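Local coordinates for acetyl-CoA hydrolase/transferase family protein (Porphyromonas gingivalis, PDB 2NVV) that probably transfers coenzyme A between acetyl-CoA and carboxylate acceptors, or hydrolyses acetyl-CoA, through a glutamyl-CoA thioester intermediate, and carries bound zinc ions, at residues A[124-129]-A[156-161]; A[162-167]-A[316-321]; A[170-175]-A[191-196]; A[183-188]-A[339-344]. All blocks are in the same frame, centred on the assembly; numbering follows the deposited sequence.

Contact 1 of 4, residues A[124-129]-A[156-161]; sequences IIEVAD and IVELND
Asn160 gives its side-chain amide to Glu126, ND2 to OE1 at 2.8 Å, meeting the oxygen from above the carboxylate plane, which stands 64° from the plane of the amide. Glu126 has CG anti to the backbone N (chi1 -179°) and stays extended, which carries the carboxylate two residues up the partner strand. The same OE1 is in a salt bridge with Lys33, whose ammonium probably offsets the charge of this buried group, and OE2 bonds Thr139. Glu158 OE2, 4.4 Å from Glu126 OE1, accepts the uncharged backbone N-H of Lys33. Between the backbones, Ile125 N to Ile156 O (3.0 Å) and Glu158 N to Ile125 O start a ladder that Val127 N to Glu158 O (2.7 Å) and Asn160 N to Val127 O continue. These are neighbouring strands, 122-127 and 154-160, of the parallel sheet in the N-terminal half, consistent with a Rossmann-like fold. On the face carrying Glu126, Ile124 and Ile156 run alongside each other in the same direction. On the other face Val127 CG2 meets Val157 CG1 at 3.6 Å, with Ile125 CD1 beside Val157 CG2 and Ile136 of strand 135-137 packing over Ile125 and Val127.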
# COMPACT_ATOMS: atom_id res chain seq x y z
N ILE A 124 13.34 -20.06 -18.43
CA ILE A 124 12.64 -21.05 -19.23
C ILE A 124 11.37 -20.33 -19.69
O ILE A 124 10.61 -19.84 -18.86
CB ILE A 124 12.20 -22.29 -18.42
CG1 ILE A 124 13.29 -22.71 -17.42
CG2 ILE A 124 11.87 -23.42 -19.37
CD1 ILE A 124 14.53 -23.27 -18.03
N ILE A 125 11.14 -20.25 -21.00
CA ILE A 125 9.96 -19.55 -21.48
C ILE A 125 9.17 -20.32 -22.53
O ILE A 125 9.72 -21.11 -23.29
CB ILE A 125 10.34 -18.17 -22.08
CG1 ILE A 125 11.27 -18.36 -23.28
CG2 ILE A 125 11.04 -17.33 -21.03
CD1 ILE A 125 11.64 -17.06 -23.99
N GLU A 126 7.85 -20.12 -22.55
CA GLU A 126 7.01 -20.76 -23.57
C GLU A 126 6.77 -19.70 -24.64
O GLU A 126 6.44 -18.55 -24.34
CB GLU A 126 5.68 -21.22 -23.00
CG GLU A 126 4.84 -21.90 -24.06
CD GLU A 126 3.50 -22.36 -23.57
OE1 GLU A 126 3.32 -23.59 -23.46
OE2 GLU A 126 2.64 -21.49 -23.30
N VAL A 127 6.91 -20.08 -25.90
CA VAL A 127 6.79 -19.12 -26.98
C VAL A 127 5.86 -19.54 -28.12
O VAL A 127 5.58 -20.73 -28.33
CB VAL A 127 8.20 -18.82 -27.53
CG1 VAL A 127 8.14 -17.95 -28.73
CG2 VAL A 127 9.03 -18.13 -26.45
N ALA A 128 5.35 -18.54 -28.85
CA ALA A 128 4.49 -18.78 -30.00
C ALA A 128 5.37 -18.66 -31.23
O ALA A 128 5.03 -19.13 -32.32
CB ALA A 128 3.36 -17.74 -30.05
N ASP A 129 6.52 -18.02 -31.05
CA ASP A 129 7.50 -17.84 -32.11
C ASP A 129 8.78 -17.21 -31.60
O ASP A 129 8.77 -16.24 -30.85
CB ASP A 129 6.93 -16.96 -33.23
CG ASP A 129 7.76 -17.02 -34.49
OD1 ASP A 129 8.01 -18.13 -34.99
OD2 ASP A 129 8.16 -15.95 -34.99
N ILE A 156 16.12 -20.94 -22.14
CA ILE A 156 15.62 -22.20 -22.68
C ILE A 156 14.22 -21.94 -23.21
O ILE A 156 13.30 -21.70 -22.44
CB ILE A 156 15.55 -23.30 -21.59
CG1 ILE A 156 16.95 -23.63 -21.09
CG2 ILE A 156 14.86 -24.53 -22.16
CD1 ILE A 156 16.97 -24.67 -19.98
N VAL A 157 14.07 -21.97 -24.53
CA VAL A 157 12.78 -21.73 -25.16
C VAL A 157 11.96 -22.99 -25.45
O VAL A 157 12.49 -24.04 -25.79
CB VAL A 157 12.95 -20.96 -26.48
CG1 VAL A 157 11.58 -20.64 -27.08
CG2 VAL A 157 13.77 -19.69 -26.24
N GLU A 158 10.65 -22.85 -25.32
CA GLU A 158 9.70 -23.94 -25.54
C GLU A 158 8.70 -23.44 -26.59
O GLU A 158 7.86 -22.60 -26.29
CB GLU A 158 9.01 -24.23 -24.21
CG GLU A 158 8.44 -25.61 -24.05
CD GLU A 158 8.08 -25.91 -22.60
OE1 GLU A 158 8.99 -26.22 -21.79
OE2 GLU A 158 6.89 -25.82 -22.27
N LEU A 159 8.81 -23.96 -27.81
CA LEU A 159 7.94 -23.55 -28.93
C LEU A 159 6.65 -24.37 -29.00
O LEU A 159 6.65 -25.49 -29.52
CB LEU A 159 8.70 -23.72 -30.24
CG LEU A 159 8.60 -22.65 -31.34
CD1 LEU A 159 9.08 -23.25 -32.64
CD2 LEU A 159 7.18 -22.15 -31.50
N ASN A 160 5.56 -23.80 -28.49
CA ASN A 160 4.27 -24.49 -28.47
C ASN A 160 3.48 -24.46 -29.78
O ASN A 160 3.20 -23.41 -30.33
CB ASN A 160 3.40 -23.91 -27.35
CG ASN A 160 2.35 -24.88 -26.88
OD1 ASN A 160 1.85 -25.69 -27.65
ND2 ASN A 160 1.99 -24.79 -25.60
N ASP A 161 3.12 -25.65 -30.26
CA ASP A 161 2.35 -25.84 -31.48
C ASP A 161 0.99 -25.13 -31.46
O ASP A 161 0.57 -24.53 -32.44
CB ASP A 161 2.07 -27.33 -31.68
CG ASP A 161 2.88 -27.94 -32.78
OD1 ASP A 161 2.74 -27.46 -33.92
OD2 ASP A 161 3.66 -28.88 -32.50

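Contact 2 of 4, residues A[162-167]-A[316-321]; sequences KHPKEI and DIYANL
Tyr318 lays one face of its ring against Pro164, whose CD sits 3.9 Å from the ring centroid and 22° off the ring normal, a CH-pi contact shifted toward the rim. The tyrosine comes from the last turn of helix 311-318, in the C-terminal half of the chain, and the proline from the loop that leaves the parallel N-terminal sheet after strand 154-160, which makes this a helix-to-loop contact between the two halves of the molecule. Chi1 of -69° sets the ring anti to the tyrosine's own carbonyl carbon and sends it across to the loop. The ring also passes close to the backbone of Lys162, with CE1 3.6 Å from Lys162 O. His163 lies near the hydroxyl end of the tyrosine, and Thr140 touches both aromatic side chains. Lys162 itself turns outward, its NZ bonded to Ser213. Farther along, the loop tightens into a 3-10 turn, 165-167, closed by the backbone bond from Ile167 N to Pro164 O. That turn presents Ile167 to both Tyr318 and Leu321, CD1 of the isoleucine approaching the CE2 side of the ring obliquely. On the outer margin, Leu321 CD2 rests near Glu166 CB, while Leu321 CD1 lies 4.1 Å from Ile167 CD1.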
# COMPACT_ATOMS: atom_id res chain seq x y z
N LYS A 162 0.31 -25.24 -30.32
CA LYS A 162 -1.02 -24.70 -30.13
C LYS A 162 -1.23 -23.19 -30.15
O LYS A 162 -2.36 -22.72 -30.23
CB LYS A 162 -1.60 -25.27 -28.84
CG LYS A 162 -1.70 -26.80 -28.85
CD LYS A 162 -2.30 -27.30 -30.16
CE LYS A 162 -2.97 -28.65 -30.00
NZ LYS A 162 -2.06 -29.66 -29.42
N HIS A 163 -0.15 -22.42 -30.08
CA HIS A 163 -0.29 -20.97 -30.10
C HIS A 163 0.32 -20.39 -31.36
O HIS A 163 1.54 -20.41 -31.54
CB HIS A 163 0.34 -20.36 -28.85
CG HIS A 163 -0.30 -20.83 -27.58
ND1 HIS A 163 0.12 -21.95 -26.89
CD2 HIS A 163 -1.35 -20.33 -26.87
CE1 HIS A 163 -0.64 -22.12 -25.83
NE2 HIS A 163 -1.54 -21.16 -25.79
N PRO A 164 -0.54 -19.86 -32.26
CA PRO A 164 -0.16 -19.25 -33.54
C PRO A 164 0.57 -17.92 -33.46
O PRO A 164 0.30 -17.10 -32.60
CB PRO A 164 -1.50 -19.14 -34.26
CG PRO A 164 -2.44 -18.84 -33.13
CD PRO A 164 -2.00 -19.83 -32.08
N LYS A 165 1.49 -17.70 -34.39
CA LYS A 165 2.26 -16.46 -34.42
C LYS A 165 1.40 -15.29 -34.86
O LYS A 165 1.86 -14.14 -34.87
CB LYS A 165 3.46 -16.62 -35.36
CG LYS A 165 3.10 -17.26 -36.68
CD LYS A 165 4.33 -17.50 -37.54
CE LYS A 165 4.02 -18.51 -38.65
NZ LYS A 165 2.80 -18.16 -39.45
N GLU A 166 0.15 -15.58 -35.24
CA GLU A 166 -0.78 -14.53 -35.67
C GLU A 166 -1.20 -13.70 -34.45
O GLU A 166 -1.81 -12.64 -34.58
CB GLU A 166 -2.01 -15.14 -36.32
CG GLU A 166 -1.79 -15.56 -37.76
CD GLU A 166 -0.93 -16.81 -37.91
OE1 GLU A 166 -0.38 -17.02 -39.01
OE2 GLU A 166 -0.82 -17.58 -36.93
N ILE A 167 -0.84 -14.20 -33.27
CA ILE A 167 -1.13 -13.55 -32.00
C ILE A 167 -0.33 -12.26 -31.92
O ILE A 167 -0.68 -11.34 -31.19
CB ILE A 167 -0.76 -14.49 -30.82
CG1 ILE A 167 -1.82 -15.58 -30.72
CG2 ILE A 167 -0.65 -13.74 -29.53
CD1 ILE A 167 -3.22 -15.03 -30.65
N ASP A 316 -11.74 -20.34 -29.78
CA ASP A 316 -12.66 -19.39 -30.40
C ASP A 316 -11.93 -18.08 -30.70
O ASP A 316 -12.14 -17.44 -31.74
CB ASP A 316 -13.85 -19.14 -29.48
CG ASP A 316 -14.83 -18.12 -30.06
OD1 ASP A 316 -15.15 -18.20 -31.26
OD2 ASP A 316 -15.28 -17.24 -29.30
N ILE A 317 -11.05 -17.67 -29.78
CA ILE A 317 -10.29 -16.45 -29.95
C ILE A 317 -9.34 -16.60 -31.14
O ILE A 317 -9.33 -15.78 -32.05
CB ILE A 317 -9.47 -16.13 -28.68
CG1 ILE A 317 -10.43 -15.76 -27.54
CG2 ILE A 317 -8.49 -14.99 -28.94
CD1 ILE A 317 -9.76 -15.54 -26.20
N TYR A 318 -8.55 -17.67 -31.14
CA TYR A 318 -7.60 -17.92 -32.22
C TYR A 318 -8.26 -18.09 -33.59
O TYR A 318 -7.60 -17.91 -34.62
CB TYR A 318 -6.76 -19.15 -31.91
CG TYR A 318 -5.81 -18.96 -30.76
CD1 TYR A 318 -5.14 -20.05 -30.20
CD2 TYR A 318 -5.54 -17.69 -30.25
CE1 TYR A 318 -4.23 -19.88 -29.16
CE2 TYR A 318 -4.64 -17.52 -29.21
CZ TYR A 318 -3.99 -18.61 -28.67
OH TYR A 318 -3.09 -18.42 -27.65
N ALA A 319 -9.54 -18.45 -33.60
CA ALA A 319 -10.28 -18.64 -34.84
C ALA A 319 -10.94 -17.33 -35.25
O ALA A 319 -11.48 -17.22 -36.35
CB ALA A 319 -11.34 -19.72 -34.68
N ASN A 320 -10.87 -16.35 -34.36
CA ASN A 320 -11.46 -15.04 -34.58
C ASN A 320 -10.56 -13.89 -34.13
O ASN A 320 -10.99 -13.01 -33.38
CB ASN A 320 -12.80 -14.94 -33.85
CG ASN A 320 -13.80 -15.93 -34.38
OD1 ASN A 320 -14.28 -15.80 -35.51
ND2 ASN A 320 -14.12 -16.95 -33.59
N LEU A 321 -9.32 -13.92 -34.58
CA LEU A 321 -8.38 -12.86 -34.24
C LEU A 321 -8.94 -11.57 -34.84
O LEU A 321 -8.59 -10.46 -34.44
CB LEU A 321 -7.00 -13.18 -34.79
CG LEU A 321 -6.01 -13.79 -33.79
CD1 LEU A 321 -6.69 -14.79 -32.91
CD2 LEU A 321 -4.85 -14.44 -34.55

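Contact 3 of 4, residues A[170-175]-A[191-196]; sequences MHDLCE and SDRIGK
Asp172 spreads its carboxylate against the backbone at Ile194 and Gly195 and takes one N-H on each oxygen. Ile194 N reaches OD2 at 2.8 Å through the syn lone pair, in a nearly straight bond (165°); Gly195 N reaches OD1 at 2.7 Å, also on the syn side but 32° out of the plane. Held at both oxygens, the carboxylate is fixed in its rotation. CG lies anti to the backbone N (chi1 -166°), and this carries the group over to the other segment. OD2 also has a long, weak ion pair with Arg331, which bonds Asp192 O. Next to it Leu173 and Lys196 form a single antiparallel, hydrogen-bonded bridge: Leu173 N gives to Lys196 O at 2.7 Å, in the carbonyl plane, and Lys196 N returns a bond to Leu173 O at 2.9 Å. Cys174 SG rests 3.7 Å from Gly195 CA. Outside the pair, Arg193 NH2 bonds Gly169 O, and His171 NE2 bonds Thr139 O. The two segments tie together a long excursion between strands 154-160 and 199-200; backbone hydrogen bonds of Met170 (modelled as selenomethionine) and Asp172 with Leu330 set it beside strand 328-330, and Tyr335 of helix 333-336 packs on Cys174 and Ile194.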
# COMPACT_ATOMS: atom_id res chain seq x y z
N MSE A 170 -0.85 -8.85 -29.67
CA MSE A 170 -1.67 -8.91 -28.48
C MSE A 170 -0.90 -8.64 -27.19
O MSE A 170 -1.50 -8.53 -26.11
CB MSE A 170 -2.37 -10.26 -28.39
CG MSE A 170 -3.49 -10.39 -29.42
SE MSE A 170 -4.65 -11.90 -29.20
CE MSE A 170 -4.27 -12.25 -27.26
N HIS A 171 0.42 -8.52 -27.30
CA HIS A 171 1.24 -8.24 -26.13
C HIS A 171 1.83 -6.84 -26.29
O HIS A 171 1.98 -6.34 -27.41
CB HIS A 171 2.40 -9.24 -25.99
CG HIS A 171 2.02 -10.66 -26.26
ND1 HIS A 171 2.03 -11.20 -27.53
CD2 HIS A 171 1.62 -11.66 -25.43
CE1 HIS A 171 1.66 -12.47 -27.47
NE2 HIS A 171 1.40 -12.77 -26.21
N ASP A 172 2.16 -6.23 -25.16
CA ASP A 172 2.79 -4.91 -25.13
C ASP A 172 3.91 -5.12 -24.12
O ASP A 172 3.71 -5.03 -22.91
CB ASP A 172 1.78 -3.85 -24.66
CG ASP A 172 2.26 -2.44 -24.92
OD1 ASP A 172 3.05 -2.26 -25.87
OD2 ASP A 172 1.84 -1.51 -24.20
N LEU A 173 5.09 -5.45 -24.64
CA LEU A 173 6.25 -5.74 -23.81
C LEU A 173 7.28 -4.64 -23.70
O LEU A 173 7.63 -4.00 -24.69
CB LEU A 173 6.96 -7.01 -24.31
CG LEU A 173 6.25 -8.37 -24.38
CD1 LEU A 173 5.35 -8.58 -23.18
CD2 LEU A 173 5.44 -8.45 -25.64
N CYS A 174 7.77 -4.43 -22.48
CA CYS A 174 8.80 -3.44 -22.22
C CYS A 174 9.12 -3.32 -20.75
O CYS A 174 8.50 -3.97 -19.90
CB CYS A 174 8.41 -2.05 -22.79
SG CYS A 174 6.85 -1.32 -22.19
N GLU A 175 10.12 -2.50 -20.46
CA GLU A 175 10.57 -2.22 -19.11
C GLU A 175 10.93 -0.76 -19.11
O GLU A 175 11.36 -0.22 -20.12
CB GLU A 175 11.81 -3.02 -18.77
CG GLU A 175 11.61 -4.51 -18.72
CD GLU A 175 12.88 -5.24 -18.35
OE1 GLU A 175 13.84 -5.17 -19.15
OE2 GLU A 175 12.90 -5.87 -17.26
N SER A 191 -6.19 0.73 -23.06
CA SER A 191 -5.76 0.11 -24.32
C SER A 191 -4.53 0.76 -24.96
O SER A 191 -4.22 0.49 -26.12
CB SER A 191 -6.90 0.13 -25.33
OG SER A 191 -7.25 1.46 -25.67
N ASP A 192 -3.83 1.60 -24.21
CA ASP A 192 -2.65 2.27 -24.74
C ASP A 192 -1.44 1.36 -24.82
O ASP A 192 -1.12 0.64 -23.87
CB ASP A 192 -2.30 3.50 -23.90
CG ASP A 192 -3.28 4.64 -24.09
OD1 ASP A 192 -4.15 4.55 -24.99
OD2 ASP A 192 -3.16 5.64 -23.35
N ARG A 193 -0.76 1.40 -25.97
CA ARG A 193 0.45 0.62 -26.20
C ARG A 193 1.67 1.50 -25.92
O ARG A 193 1.76 2.64 -26.40
CB ARG A 193 0.51 0.12 -27.64
CG ARG A 193 -0.50 -0.96 -27.98
CD ARG A 193 -0.03 -1.74 -29.19
NE ARG A 193 -0.75 -3.00 -29.36
CZ ARG A 193 -2.03 -3.07 -29.71
NH1 ARG A 193 -2.72 -1.95 -29.92
NH2 ARG A 193 -2.63 -4.25 -29.85
N ILE A 194 2.62 0.98 -25.15
CA ILE A 194 3.81 1.74 -24.85
C ILE A 194 5.09 0.95 -25.12
O ILE A 194 6.18 1.48 -25.00
CB ILE A 194 3.79 2.24 -23.38
CG1 ILE A 194 3.82 1.05 -22.41
CG2 ILE A 194 2.54 3.07 -23.15
CD1 ILE A 194 3.76 1.46 -20.95
N GLY A 195 4.95 -0.32 -25.49
CA GLY A 195 6.12 -1.14 -25.77
C GLY A 195 6.11 -1.82 -27.14
O GLY A 195 5.64 -1.24 -28.12
N LYS A 196 6.66 -3.03 -27.20
CA LYS A 196 6.70 -3.80 -28.44
C LYS A 196 5.92 -5.10 -28.33
O LYS A 196 5.65 -5.59 -27.23
CB LYS A 196 8.16 -4.09 -28.83
CG LYS A 196 8.94 -2.84 -29.21
CD LYS A 196 10.36 -3.16 -29.63
CE LYS A 196 11.12 -1.87 -29.92
NZ LYS A 196 12.47 -2.12 -30.49

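Contact 4 of 4, residues A[183-188]-A[339-344]; sequences RELPVY and PEIVRR
This contact belongs to the subunit interface, where the loop 183-188 from the N-terminal half of the chain lies against helix 339-345 from the C-terminal half. Glu340 OE2 accepts Leu185 N at 2.9 Å on the syn side, while Arg344 NH2, one turn along the helix, reaches the same oxygen from the opposite face of the carboxylate as a salt bridge of 2.7 Å. Arg344 bends at chi3 (-52°), bringing NH1 to the loop backbone, where it bonds Leu185 O at 2.9 Å and Val187 O at 3.1 Å. Leu185 O lies in the guanidinium plane and also takes Val187 N from the other side of its carbonyl plane. CE1 of Tyr188 lies over one face of the guanidinium, 3.8 Å from NH1, with the two planes 26° apart. Beside these polar groups Ile341 sends CD1 against Leu185 CB (3.6 Å), and its CG2 packs on Val187 CG2 at 3.8 Å. From the second subunit, Tyr188 bonds Glu184 through its hydroxyl and lies in a cation-pi contact with Arg183, and Arg344 packs on Glu184. With its charge probably balanced by Glu340 and NH1 shared by two carbonyls, the guanidinium is fixed in position and rotation, so the loop is fastened by its backbone to a helix that itself borders the partner subunit.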
# COMPACT_ATOMS: atom_id res chain seq x y z
N ARG A 183 11.21 7.53 -16.37
CA ARG A 183 10.25 8.48 -16.91
C ARG A 183 8.85 7.94 -16.54
O ARG A 183 8.73 6.92 -15.88
CB ARG A 183 10.38 8.57 -18.42
CG ARG A 183 11.77 8.95 -18.90
CD ARG A 183 12.17 10.31 -18.41
NE ARG A 183 11.34 11.37 -18.96
CZ ARG A 183 11.45 12.66 -18.62
NH1 ARG A 183 12.36 13.03 -17.72
NH2 ARG A 183 10.66 13.57 -19.18
N GLU A 184 7.80 8.62 -16.98
CA GLU A 184 6.46 8.15 -16.67
C GLU A 184 6.10 6.96 -17.55
O GLU A 184 6.71 6.73 -18.59
CB GLU A 184 5.44 9.29 -16.86
CG GLU A 184 4.96 9.53 -18.29
CD GLU A 184 6.02 10.09 -19.22
OE1 GLU A 184 7.04 10.64 -18.73
OE2 GLU A 184 5.81 10.01 -20.45
N LEU A 185 5.12 6.18 -17.10
CA LEU A 185 4.64 5.02 -17.86
C LEU A 185 3.43 5.57 -18.62
O LEU A 185 2.35 5.68 -18.07
CB LEU A 185 4.22 3.92 -16.90
CG LEU A 185 5.17 3.66 -15.73
CD1 LEU A 185 4.57 2.60 -14.85
CD2 LEU A 185 6.54 3.23 -16.24
N PRO A 186 3.62 5.92 -19.90
CA PRO A 186 2.61 6.49 -20.80
C PRO A 186 1.29 5.77 -21.11
O PRO A 186 0.90 5.67 -22.28
CB PRO A 186 3.42 6.78 -22.07
CG PRO A 186 4.43 5.71 -22.08
CD PRO A 186 4.87 5.65 -20.63
N VAL A 187 0.59 5.29 -20.10
CA VAL A 187 -0.70 4.67 -20.35
C VAL A 187 -1.74 5.53 -19.66
O VAL A 187 -1.76 5.67 -18.43
CB VAL A 187 -0.75 3.19 -19.86
CG1 VAL A 187 -0.11 3.06 -18.51
CG2 VAL A 187 -2.20 2.70 -19.77
N TYR A 188 -2.60 6.14 -20.47
CA TYR A 188 -3.66 7.02 -19.99
C TYR A 188 -5.04 6.41 -20.25
O TYR A 188 -6.06 6.95 -19.83
CB TYR A 188 -3.52 8.37 -20.68
CG TYR A 188 -2.10 8.91 -20.58
CD1 TYR A 188 -1.67 9.57 -19.43
CD2 TYR A 188 -1.18 8.68 -21.59
CE1 TYR A 188 -0.34 9.97 -19.28
CE2 TYR A 188 0.15 9.08 -21.46
CZ TYR A 188 0.56 9.72 -20.30
OH TYR A 188 1.89 10.07 -20.15
N PRO A 339 0.93 0.66 -9.70
CA PRO A 339 0.26 1.65 -8.85
C PRO A 339 0.01 2.96 -9.60
O PRO A 339 -1.06 3.54 -9.51
CB PRO A 339 1.25 1.83 -7.70
CG PRO A 339 1.84 0.44 -7.56
CD PRO A 339 2.07 0.04 -8.99
N GLU A 340 1.01 3.41 -10.35
CA GLU A 340 0.91 4.64 -11.14
C GLU A 340 -0.25 4.57 -12.13
O GLU A 340 -1.08 5.48 -12.20
CB GLU A 340 2.23 4.86 -11.90
CG GLU A 340 2.28 6.12 -12.75
CD GLU A 340 3.59 6.29 -13.51
OE1 GLU A 340 4.66 6.06 -12.91
OE2 GLU A 340 3.56 6.68 -14.69
N ILE A 341 -0.32 3.48 -12.90
CA ILE A 341 -1.39 3.31 -13.88
C ILE A 341 -2.76 3.13 -13.23
O ILE A 341 -3.74 3.75 -13.64
CB ILE A 341 -1.16 2.08 -14.79
CG1 ILE A 341 0.30 2.02 -15.28
CG2 ILE A 341 -2.11 2.15 -15.97
CD1 ILE A 341 0.88 3.35 -15.66
N VAL A 342 -2.80 2.26 -12.22
CA VAL A 342 -4.03 1.97 -11.51
C VAL A 342 -4.68 3.24 -10.96
O VAL A 342 -5.86 3.51 -11.20
CB VAL A 342 -3.76 0.98 -10.35
CG1 VAL A 342 -5.00 0.75 -9.53
CG2 VAL A 342 -3.27 -0.34 -10.91
N ARG A 343 -3.90 4.03 -10.22
CA ARG A 343 -4.40 5.27 -9.63
C ARG A 343 -4.73 6.35 -10.66
O ARG A 343 -5.71 7.07 -10.52
CB ARG A 343 -3.40 5.80 -8.61
CG ARG A 343 -3.87 7.04 -7.88
CD ARG A 343 -3.23 7.18 -6.52
NE ARG A 343 -3.27 8.55 -6.05
CZ ARG A 343 -2.87 8.96 -4.86
NH1 ARG A 343 -2.40 8.09 -3.97
NH2 ARG A 343 -2.89 10.26 -4.56
N ARG A 344 -3.91 6.47 -11.70
CA ARG A 344 -4.18 7.46 -12.74
C ARG A 344 -5.49 7.17 -13.47
O ARG A 344 -6.29 8.09 -13.67
CB ARG A 344 -3.05 7.50 -13.75
CG ARG A 344 -3.30 8.47 -14.92
CD ARG A 344 -2.15 8.41 -15.92
NE ARG A 344 -0.85 8.61 -15.26
CZ ARG A 344 0.29 8.06 -15.67
NH1 ARG A 344 0.30 7.27 -16.74
NH2 ARG A 344 1.41 8.28 -15.00

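In the fold
Contact 1 comes first along the chain, as a strand pair in the parallel N-terminal sheet. The long loop leaving strand 154-160 then supplies a segment to contact 2, both segments of contact 3 and one of contact 4, before strand 199-200, after which strand 206-212 rejoins the sheet. Contacts 1 and 2 have centres about 16 Å apart and touch where Ala128 packs on His163 and Pro164; contacts 3 and 4, centres about 13 Å apart, meet where Ile194 packs on Pro186. Contacts 1 and 4 have centres about 30 Å apart. Contacts 2 and 4 each join this loop to the C-terminal half, through helices 311-318 and 339-345, so one excursion runs from the sheet to the subunit interface.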